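Local atomic coordinates of sulfur oxidation protein soxB (Thermus thermophilus, PDB entry 2WDD), a protein that probably hydrolyses the sulfur-sulfur bond of a cysteine S-thiosulfonate, releasing sulfate in the Sox sulfur oxidation pathway, with two manganese ions at its active site. Residues L176-N188 with G195-V207. Residues are numbered along the deposited sequence; the frame is centred on the assembly and turned at random. Where two conformers were deposited one is given.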
ATOM      1  N   LEU A 176      -3.212 -20.886   5.446  1.00 15.11           N
ATOM      2  CA  LEU A 176      -3.657 -20.274   4.210  1.00 14.07           C
ATOM      3  C   LEU A 176      -2.800 -20.646   3.008  1.00 16.46           C
ATOM      4  O   LEU A 176      -3.307 -20.757   1.898  1.00 15.15           O
ATOM      5  CB  LEU A 176      -3.776 -18.757   4.370  1.00 13.78           C
ATOM      6  CG  LEU A 176      -4.915 -18.330   5.299  1.00 16.99           C
ATOM      7  CD1 LEU A 176      -4.939 -16.804   5.445  1.00 16.29           C
ATOM      8  CD2 LEU A 176      -6.239 -18.849   4.751  1.00 17.87           C
ATOM      9  N   LEU A 177      -1.513 -20.870   3.239  1.00 13.79           N
ATOM     10  CA  LEU A 177      -0.622 -21.273   2.152  1.00 14.50           C
ATOM     11  C   LEU A 177      -1.002 -22.677   1.690  1.00 18.27           C
ATOM     12  O   LEU A 177      -0.766 -23.048   0.540  1.00 17.14           O
ATOM     13  CB  LEU A 177       0.838 -21.190   2.591  1.00 14.60           C
ATOM     14  CG  LEU A 177       1.404 -19.763   2.587  1.00 18.75           C
ATOM     15  CD1 LEU A 177       2.850 -19.715   3.076  1.00 19.75           C
ATOM     16  CD2 LEU A 177       1.281 -19.130   1.212  1.00 19.45           C
ATOM     17  N   GLY A 178      -1.623 -23.449   2.580  1.00 15.62           N
ATOM     18  CA  GLY A 178      -2.078 -24.775   2.203  1.00 15.26           C
ATOM     19  C   GLY A 178      -3.227 -24.653   1.220  1.00 19.72           C
ATOM     20  O   GLY A 178      -3.369 -25.462   0.298  1.00 20.94           O
ATOM     21  N   LEU A 179      -4.060 -23.636   1.419  1.00 16.02           N
ATOM     22  CA  LEU A 179      -5.206 -23.400   0.559  1.00 15.42           C
ATOM     23  C   LEU A 179      -4.814 -22.726  -0.763  1.00 17.30           C
ATOM     24  O   LEU A 179      -5.369 -23.034  -1.806  1.00 17.08           O
ATOM     25  CB  LEU A 179      -6.263 -22.564   1.294  1.00 15.36           C
ATOM     26  CG  LEU A 179      -7.519 -22.152   0.519  1.00 20.53           C
ATOM     27  CD1 LEU A 179      -8.361 -23.391   0.159  1.00 21.34           C
ATOM     28  CD2 LEU A 179      -8.341 -21.164   1.346  1.00 22.09           C
ATOM     29  N   PHE A 180      -3.877 -21.786  -0.693  1.00 13.82           N
ATOM     30  CA  PHE A 180      -3.377 -21.059  -1.865  1.00 12.74           C
ATOM     31  C   PHE A 180      -2.839 -22.016  -2.939  1.00 16.44           C
ATOM     32  O   PHE A 180      -1.910 -22.773  -2.688  1.00 16.23           O
ATOM     33  CB  PHE A 180      -2.277 -20.100  -1.388  1.00 13.52           C
ATOM     34  CG  PHE A 180      -1.706 -19.216  -2.469  1.00 12.80           C
ATOM     35  CD1 PHE A 180      -2.526 -18.404  -3.227  1.00 14.66           C
ATOM     36  CD2 PHE A 180      -0.334 -19.192  -2.702  1.00 13.42           C
ATOM     37  CE1 PHE A 180      -1.988 -17.574  -4.206  1.00 15.22           C
ATOM     38  CE2 PHE A 180       0.207 -18.373  -3.677  1.00 16.01           C
ATOM     39  CZ  PHE A 180      -0.616 -17.561  -4.424  1.00 13.46           C
ATOM     40  N   ARG A 181      -3.420 -21.968  -4.139  1.00 14.69           N
ATOM     41  CA  ARG A 181      -3.007 -22.873  -5.215  1.00 15.48           C
ATOM     42  C   ARG A 181      -1.802 -22.380  -6.007  1.00 20.30           C
ATOM     43  O   ARG A 181      -1.178 -23.138  -6.745  1.00 21.53           O
ATOM     44  CB  ARG A 181      -4.182 -23.210  -6.129  1.00 16.40           C
ATOM     45  CG  ARG A 181      -5.254 -24.051  -5.437  1.00 20.46           C
ATOM     46  CD  ARG A 181      -6.526 -24.140  -6.265  1.00 30.49           C
ATOM     47  NE  ARG A 181      -6.259 -24.601  -7.625  1.00 33.31           N
ATOM     48  CZ  ARG A 181      -6.143 -25.879  -7.967  1.00 45.53           C
ATOM     49  NH1 ARG A 181      -6.276 -26.826  -7.049  1.00 31.23           N
ATOM     50  NH2 ARG A 181      -5.894 -26.210  -9.228  1.00 30.10           N
ATOM     51  N   GLY A 182      -1.455 -21.112  -5.837  1.00 16.27           N
ATOM     52  CA  GLY A 182      -0.285 -20.574  -6.494  1.00 15.37           C
ATOM     53  C   GLY A 182       0.933 -21.019  -5.711  1.00 16.12           C
ATOM     54  O   GLY A 182       0.814 -21.776  -4.732  1.00 16.32           O
ATOM     55  N   GLU A 183       2.105 -20.562  -6.136  1.00 12.68           N
ATOM     56  CA  GLU A 183       3.350 -20.884  -5.461  1.00 11.92           C
ATOM     57  C   GLU A 183       3.932 -19.650  -4.777  1.00 15.15           C
ATOM     58  O   GLU A 183       4.326 -18.692  -5.438  1.00 13.63           O
ATOM     59  CB  GLU A 183       4.384 -21.490  -6.417  1.00 13.49           C
ATOM     60  CG  GLU A 183       5.683 -21.784  -5.694  1.00 22.00           C
ATOM     61  CD  GLU A 183       6.722 -22.453  -6.554  1.00 31.69           C
ATOM     62  OE1 GLU A 183       7.689 -22.975  -5.975  1.00 23.61           O
ATOM     63  OE2 GLU A 183       6.587 -22.439  -7.792  1.00 22.28           O
ATOM     64  N   PHE A 184       3.998 -19.695  -3.451  1.00 12.34           N
ATOM     65  CA  PHE A 184       4.543 -18.594  -2.661  1.00 11.88           C
ATOM     66  C   PHE A 184       6.064 -18.578  -2.784  1.00 15.29           C
ATOM     67  O   PHE A 184       6.711 -19.618  -2.646  1.00 15.83           O
ATOM     68  CB  PHE A 184       4.143 -18.769  -1.183  1.00 13.09           C
ATOM     69  CG  PHE A 184       4.533 -17.609  -0.304  1.00 13.33           C
ATOM     70  CD1 PHE A 184       3.661 -16.553  -0.115  1.00 16.11           C
ATOM     71  CD2 PHE A 184       5.774 -17.562   0.308  1.00 15.29           C
ATOM     72  CE1 PHE A 184       4.014 -15.464   0.662  1.00 16.99           C
ATOM     73  CE2 PHE A 184       6.142 -16.477   1.090  1.00 18.52           C
ATOM     74  CZ  PHE A 184       5.256 -15.423   1.267  1.00 16.77           C
ATOM     75  N   LEU A 185       6.630 -17.407  -3.060  1.00 11.24           N
ATOM     76  CA  LEU A 185       8.077 -17.264  -3.205  1.00 11.04           C
ATOM     77  C   LEU A 185       8.630 -16.243  -2.217  1.00 14.53           C
ATOM     78  O   LEU A 185       7.984 -15.234  -1.942  1.00 13.72           O
ATOM     79  CB  LEU A 185       8.424 -16.777  -4.621  1.00 11.31           C
ATOM     80  CG  LEU A 185       7.977 -17.632  -5.799  1.00 14.87           C
ATOM     81  CD1 LEU A 185       8.283 -16.922  -7.116  1.00 14.72           C
ATOM     82  CD2 LEU A 185       8.663 -19.000  -5.749  1.00 16.18           C
ATOM     83  N   SER A 186       9.850 -16.479  -1.745  1.00 11.47           N
ATOM     84  CA  SER A 186      10.566 -15.525  -0.902  1.00 11.17           C
ATOM     85  C   SER A 186      11.974 -16.024  -0.643  1.00 14.69           C
ATOM     86  O   SER A 186      12.156 -17.086  -0.045  1.00 15.88           O
ATOM     87  CB  SER A 186       9.840 -15.267   0.422  1.00 14.03           C
ATOM     88  OG  SER A 186       8.786 -14.320   0.259  1.00 15.70           O
ATOM     89  N   TYR A 187      12.971 -15.278  -1.104  1.00 12.49           N
ATOM     90  CA  TYR A 187      14.359 -15.671  -0.880  1.00 12.70           C
ATOM     91  C   TYR A 187      14.772 -15.317   0.549  1.00 15.35           C
ATOM     92  O   TYR A 187      15.714 -15.899   1.101  1.00 16.27           O
ATOM     93  CB  TYR A 187      15.294 -14.940  -1.866  1.00 13.38           C
ATOM     94  CG  TYR A 187      15.709 -13.560  -1.385  1.00 14.09           C
ATOM     95  CD1 TYR A 187      16.863 -13.381  -0.622  1.00 16.14           C
ATOM     96  CD2 TYR A 187      14.889 -12.459  -1.593  1.00 14.73           C
ATOM     97  CE1 TYR A 187      17.220 -12.132  -0.134  1.00 17.31           C
ATOM     98  CE2 TYR A 187      15.223 -11.208  -1.086  1.00 15.34           C
ATOM     99  CZ  TYR A 187      16.389 -11.046  -0.368  1.00 20.76           C
ATOM    100  OH  TYR A 187      16.717  -9.809   0.137  1.00 19.21           O
ATOM    101  N   ASN A 188      14.069 -14.352   1.146  1.00 11.30           N
ATOM    102  CA  ASN A 188      14.481 -13.782   2.419  1.00 11.53           C
ATOM    103  C   ASN A 188      13.872 -14.239   3.739  1.00 13.86           C
ATOM    104  O   ASN A 188      14.367 -13.845   4.794  1.00 13.95           O
ATOM    105  CB  ASN A 188      14.492 -12.247   2.350  1.00 13.05           C
ATOM    106  CG  ASN A 188      13.119 -11.656   2.060  1.00 14.43           C
ATOM    107  OD1 ASN A 188      12.357 -12.161   1.226  1.00 11.39           O
ATOM    108  ND2 ASN A 188      12.793 -10.573   2.763  1.00 14.49           N
ATOM    109  N   GLY A 195      18.897 -20.298   9.904  1.00 12.97           N
ATOM    110  CA  GLY A 195      19.022 -19.577   8.655  1.00 13.43           C
ATOM    111  C   GLY A 195      18.519 -20.288   7.407  1.00 16.47           C
ATOM    112  O   GLY A 195      18.717 -19.781   6.300  1.00 16.73           O
ATOM    113  N   ASP A 196      17.875 -21.444   7.551  1.00 13.26           N
ATOM    114  CA  ASP A 196      17.360 -22.131   6.368  1.00 11.98           C
ATOM    115  C   ASP A 196      16.136 -21.406   5.820  1.00 14.58           C
ATOM    116  O   ASP A 196      15.231 -21.019   6.565  1.00 11.87           O
ATOM    117  CB  ASP A 196      17.017 -23.599   6.659  1.00 13.49           C
ATOM    118  CG  ASP A 196      16.161 -23.772   7.905  1.00 12.34           C
ATOM    119  OD1 ASP A 196      16.627 -23.382   8.987  1.00 12.62           O
ATOM    120  OD2 ASP A 196      15.076 -24.390   7.813  1.00 14.05           O
ATOM    121  N   PRO A 197      16.100 -21.198   4.500  1.00 13.51           N
ATOM    122  CA  PRO A 197      14.929 -20.521   3.941  1.00 13.41           C
ATOM    123  C   PRO A 197      13.688 -21.395   4.064  1.00 15.83           C
ATOM    124  O   PRO A 197      13.754 -22.622   3.918  1.00 14.64           O
ATOM    125  CB  PRO A 197      15.303 -20.330   2.465  1.00 15.32           C
ATOM    126  CG  PRO A 197      16.806 -20.293   2.470  1.00 20.35           C
ATOM    127  CD  PRO A 197      17.219 -21.267   3.541  1.00 15.60           C
ATOM    128  N   LEU A 198      12.557 -20.763   4.362  1.00 14.05           N
ATOM    129  CA  LEU A 198      11.303 -21.481   4.526  1.00 14.71           C
ATOM    130  C   LEU A 198      10.510 -21.695   3.244  1.00 17.85           C
ATOM    131  O   LEU A 198       9.665 -22.574   3.190  1.00 18.23           O
ATOM    132  CB  LEU A 198      10.446 -20.810   5.604  1.00 15.73           C
ATOM    133  CG  LEU A 198      11.241 -20.801   6.919  1.00 21.80           C
ATOM    134  CD1 LEU A 198      10.542 -20.042   7.998  1.00 23.68           C
ATOM    135  CD2 LEU A 198      11.586 -22.223   7.387  1.00 25.61           C
ATOM    136  N   PHE A 199      10.808 -20.923   2.199  1.00 13.92           N
ATOM    137  CA  PHE A 199      10.072 -21.033   0.946  1.00 13.59           C
ATOM    138  C   PHE A 199      11.031 -21.026  -0.225  1.00 14.07           C
ATOM    139  O   PHE A 199      12.180 -20.611  -0.087  1.00 12.47           O
ATOM    140  CB  PHE A 199       9.126 -19.838   0.793  1.00 15.78           C
ATOM    141  CG  PHE A 199       8.184 -19.666   1.954  1.00 17.19           C
ATOM    142  CD1 PHE A 199       7.171 -20.580   2.172  1.00 20.81           C
ATOM    143  CD2 PHE A 199       8.378 -18.646   2.871  1.00 18.97           C
ATOM    144  CE1 PHE A 199       6.314 -20.451   3.258  1.00 22.41           C
ATOM    145  CE2 PHE A 199       7.527 -18.503   3.961  1.00 22.04           C
ATOM    146  CZ  PHE A 199       6.489 -19.403   4.148  1.00 20.70           C
ATOM    147  N   PRO A 200      10.537 -21.398  -1.415  1.00 11.79           N
ATOM    148  CA  PRO A 200      11.433 -21.320  -2.572  1.00 12.00           C
ATOM    149  C   PRO A 200      11.742 -19.860  -2.898  1.00 14.69           C
ATOM    150  O   PRO A 200      10.879 -18.988  -2.770  1.00 13.67           O
ATOM    151  CB  PRO A 200      10.601 -21.943  -3.702  1.00 13.93           C
ATOM    152  CG  PRO A 200       9.571 -22.792  -3.012  1.00 17.52           C
ATOM    153  CD  PRO A 200       9.256 -22.053  -1.737  1.00 13.26           C
ATOM    154  N   ALA A 201      12.970 -19.598  -3.334  1.00 12.32           N
ATOM    155  CA  ALA A 201      13.378 -18.238  -3.688  1.00 12.35           C
ATOM    156  C   ALA A 201      12.835 -17.849  -5.052  1.00 15.20           C
ATOM    157  O   ALA A 201      12.529 -16.681  -5.296  1.00 12.76           O
ATOM    158  CB  ALA A 201      14.891 -18.119  -3.692  1.00 13.39           C
ATOM    159  N   TYR A 202      12.761 -18.816  -5.962  1.00 13.15           N
ATOM    160  CA  TYR A 202      12.322 -18.520  -7.321  1.00 12.96           C
ATOM    161  C   TYR A 202      11.717 -19.725  -8.029  1.00 16.01           C
ATOM    162  O   TYR A 202      11.822 -20.864  -7.559  1.00 15.16           O
ATOM    163  CB  TYR A 202      13.509 -17.993  -8.153  1.00 14.06           C
ATOM    164  CG  TYR A 202      14.610 -19.019  -8.384  1.00 14.76           C
ATOM    165  CD1 TYR A 202      14.496 -19.971  -9.387  1.00 16.56           C
ATOM    166  CD2 TYR A 202      15.754 -19.027  -7.597  1.00 15.64           C
ATOM    167  CE1 TYR A 202      15.489 -20.919  -9.592  1.00 17.04           C
ATOM    168  CE2 TYR A 202      16.745 -19.979  -7.779  1.00 16.74           C
ATOM    169  CZ  TYR A 202      16.609 -20.915  -8.780  1.00 22.01           C
ATOM    170  OH  TYR A 202      17.608 -21.844  -8.963  1.00 24.06           O
ATOM    171  N   ARG A 203      11.072 -19.459  -9.161  1.00 12.73           N
ATOM    172  CA  ARG A 203      10.526 -20.512 -10.011  1.00 12.28           C
ATOM    173  C   ARG A 203      10.846 -20.148 -11.455  1.00 16.15           C
ATOM    174  O   ARG A 203      10.642 -19.011 -11.858  1.00 13.57           O
ATOM    175  CB  ARG A 203       9.016 -20.660  -9.842  1.00 11.88           C
ATOM    176  CG  ARG A 203       8.398 -21.720 -10.759  0.65 10.63           C
ATOM    177  CD  ARG A 203       8.953 -23.115 -10.465  0.65 11.95           C
ATOM    178  NE  ARG A 203       8.981 -23.351  -9.026  0.65 13.21           N
ATOM    179  CZ  ARG A 203       9.937 -24.011  -8.381  0.65 21.26           C
ATOM    180  NH1 ARG A 203      10.931 -24.582  -9.048  0.65 14.96           N
ATOM    181  NH2 ARG A 203       9.872 -24.137  -7.065  0.65 16.68           N
ATOM    182  N   ILE A 204      11.335 -21.114 -12.229  1.00 14.59           N
ATOM    183  CA  ILE A 204      11.625 -20.881 -13.641  1.00 14.95           C
ATOM    184  C   ILE A 204      10.455 -21.371 -14.473  1.00 19.31           C
ATOM    185  O   ILE A 204       9.941 -22.472 -14.259  1.00 19.85           O
ATOM    186  CB  ILE A 204      12.951 -21.528 -14.081  1.00 18.40           C
ATOM    187  CG1 ILE A 204      14.132 -20.861 -13.375  1.00 18.49           C
ATOM    188  CG2 ILE A 204      13.119 -21.419 -15.606  1.00 20.33           C
ATOM    189  CD1 ILE A 204      15.436 -21.626 -13.507  1.00 24.24           C
ATOM    190  N   HIS A 205      10.017 -20.533 -15.406  1.00 15.44           N
ATOM    191  CA  HIS A 205       8.891 -20.847 -16.268  1.00 15.08           C
ATOM    192  C   HIS A 205       9.322 -20.886 -17.724  1.00 19.19           C
ATOM    193  O   HIS A 205      10.085 -20.038 -18.172  1.00 17.49           O
ATOM    194  CB  HIS A 205       7.821 -19.771 -16.128  1.00 15.33           C
ATOM    195  CG  HIS A 205       7.134 -19.780 -14.800  1.00 17.78           C
ATOM    196  ND1 HIS A 205       5.984 -20.502 -14.564  1.00 19.05           N
ATOM    197  CD2 HIS A 205       7.426 -19.142 -13.642  1.00 18.59           C
ATOM    198  CE1 HIS A 205       5.611 -20.329 -13.306  1.00 18.16           C
ATOM    199  NE2 HIS A 205       6.472 -19.512 -12.725  1.00 17.95           N
ATOM    200  N   ARG A 206       8.789 -21.848 -18.468  1.00 18.31           N
ATOM    201  CA  ARG A 206       9.090 -21.948 -19.885  0.50 18.56           C
ATOM    202  C   ARG A 206       8.271 -20.903 -20.628  1.00 25.91           C
ATOM    203  O   ARG A 206       7.057 -20.807 -20.451  1.00 25.86           O
ATOM    204  CB  ARG A 206       8.754 -23.345 -20.410  0.50 17.03           C
ATOM    205  CG  ARG A 206       9.824 -24.385 -20.124  0.50 26.92           C
ATOM    206  CD  ARG A 206       9.841 -25.473 -21.193  0.50 38.36           C
ATOM    207  NE  ARG A 206       8.759 -26.437 -21.014  0.50 49.35           N
ATOM    208  CZ  ARG A 206       8.447 -27.387 -21.892  0.50 66.37           C
ATOM    209  NH1 ARG A 206       7.445 -28.218 -21.642  0.50 54.70           N
ATOM    210  NH2 ARG A 206       9.136 -27.507 -23.018  0.50 54.36           N
ATOM    211  N   VAL A 207       8.952 -20.112 -21.447  1.00 25.77           N
ATOM    212  CA  VAL A 207       8.307 -19.089 -22.259  1.00 27.53           C
ATOM    213  C   VAL A 207       8.780 -19.356 -23.678  1.00 34.54           C
ATOM    214  O   VAL A 207       9.751 -18.760 -24.138  1.00 34.38           O
ATOM    215  CB  VAL A 207       8.716 -17.671 -21.810  1.00 31.74           C
ATOM    216  CG1 VAL A 207       8.411 -16.661 -22.906  1.00 32.04           C
ATOM    217  CG2 VAL A 207       8.011 -17.295 -20.521  1.00 31.57           C
TER
HETATM  218  O   HOH W   1      11.760 -18.240   2.256  1.00 19.61           O
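In the conformer given, Arg203 grips Glu183 side-on in a bidentate salt bridge: NH2 donates to OE1 at 2.7 Å and NE to OE2 at 2.8 Å. Both bonds are nearly straight and use the syn lone pairs, and the carboxylate and guanidinium planes lie 9° apart. Glu183 reaches out on an extended chain, whereas Arg203 bends at chi2 and chi3, which presents the NE edge to the acid. Pro200 CG lies against Glu183 OE1. The backbones are tied where Ser186 N donates to Pro200 O (2.9 Å), an oxygen also approached by Leu185 CA. Water 1 adds a second link, accepting from Phe199 N and donating to Ser186 O. Outward from these bonds, Phe184 turns its CD2-CE2 edge onto one face of Phe199 in an edge-to-face pair, centroids 4.7 Å apart and planes at 62°. Leu177 CD1, from the last turn of helix 170-179, packs against Phe199 CE1 (3.5 Å). Leu185 CD2 packs on Pro200 CB, and Tyr187 CB on Ala201 CB (3.7 Å). The contact joins the outermost strands of two mixed sheets, weakly bonded 183-184 and 202-207, consistent with the two-sheet metallophosphatase domain of 5'-nucleotidase relatives. In this conformer two matched bonds thus hold the paired charges flat, beside aromatic and aliphatic packing; the Phe184 side chain lies about 12 Å from a manganese ion.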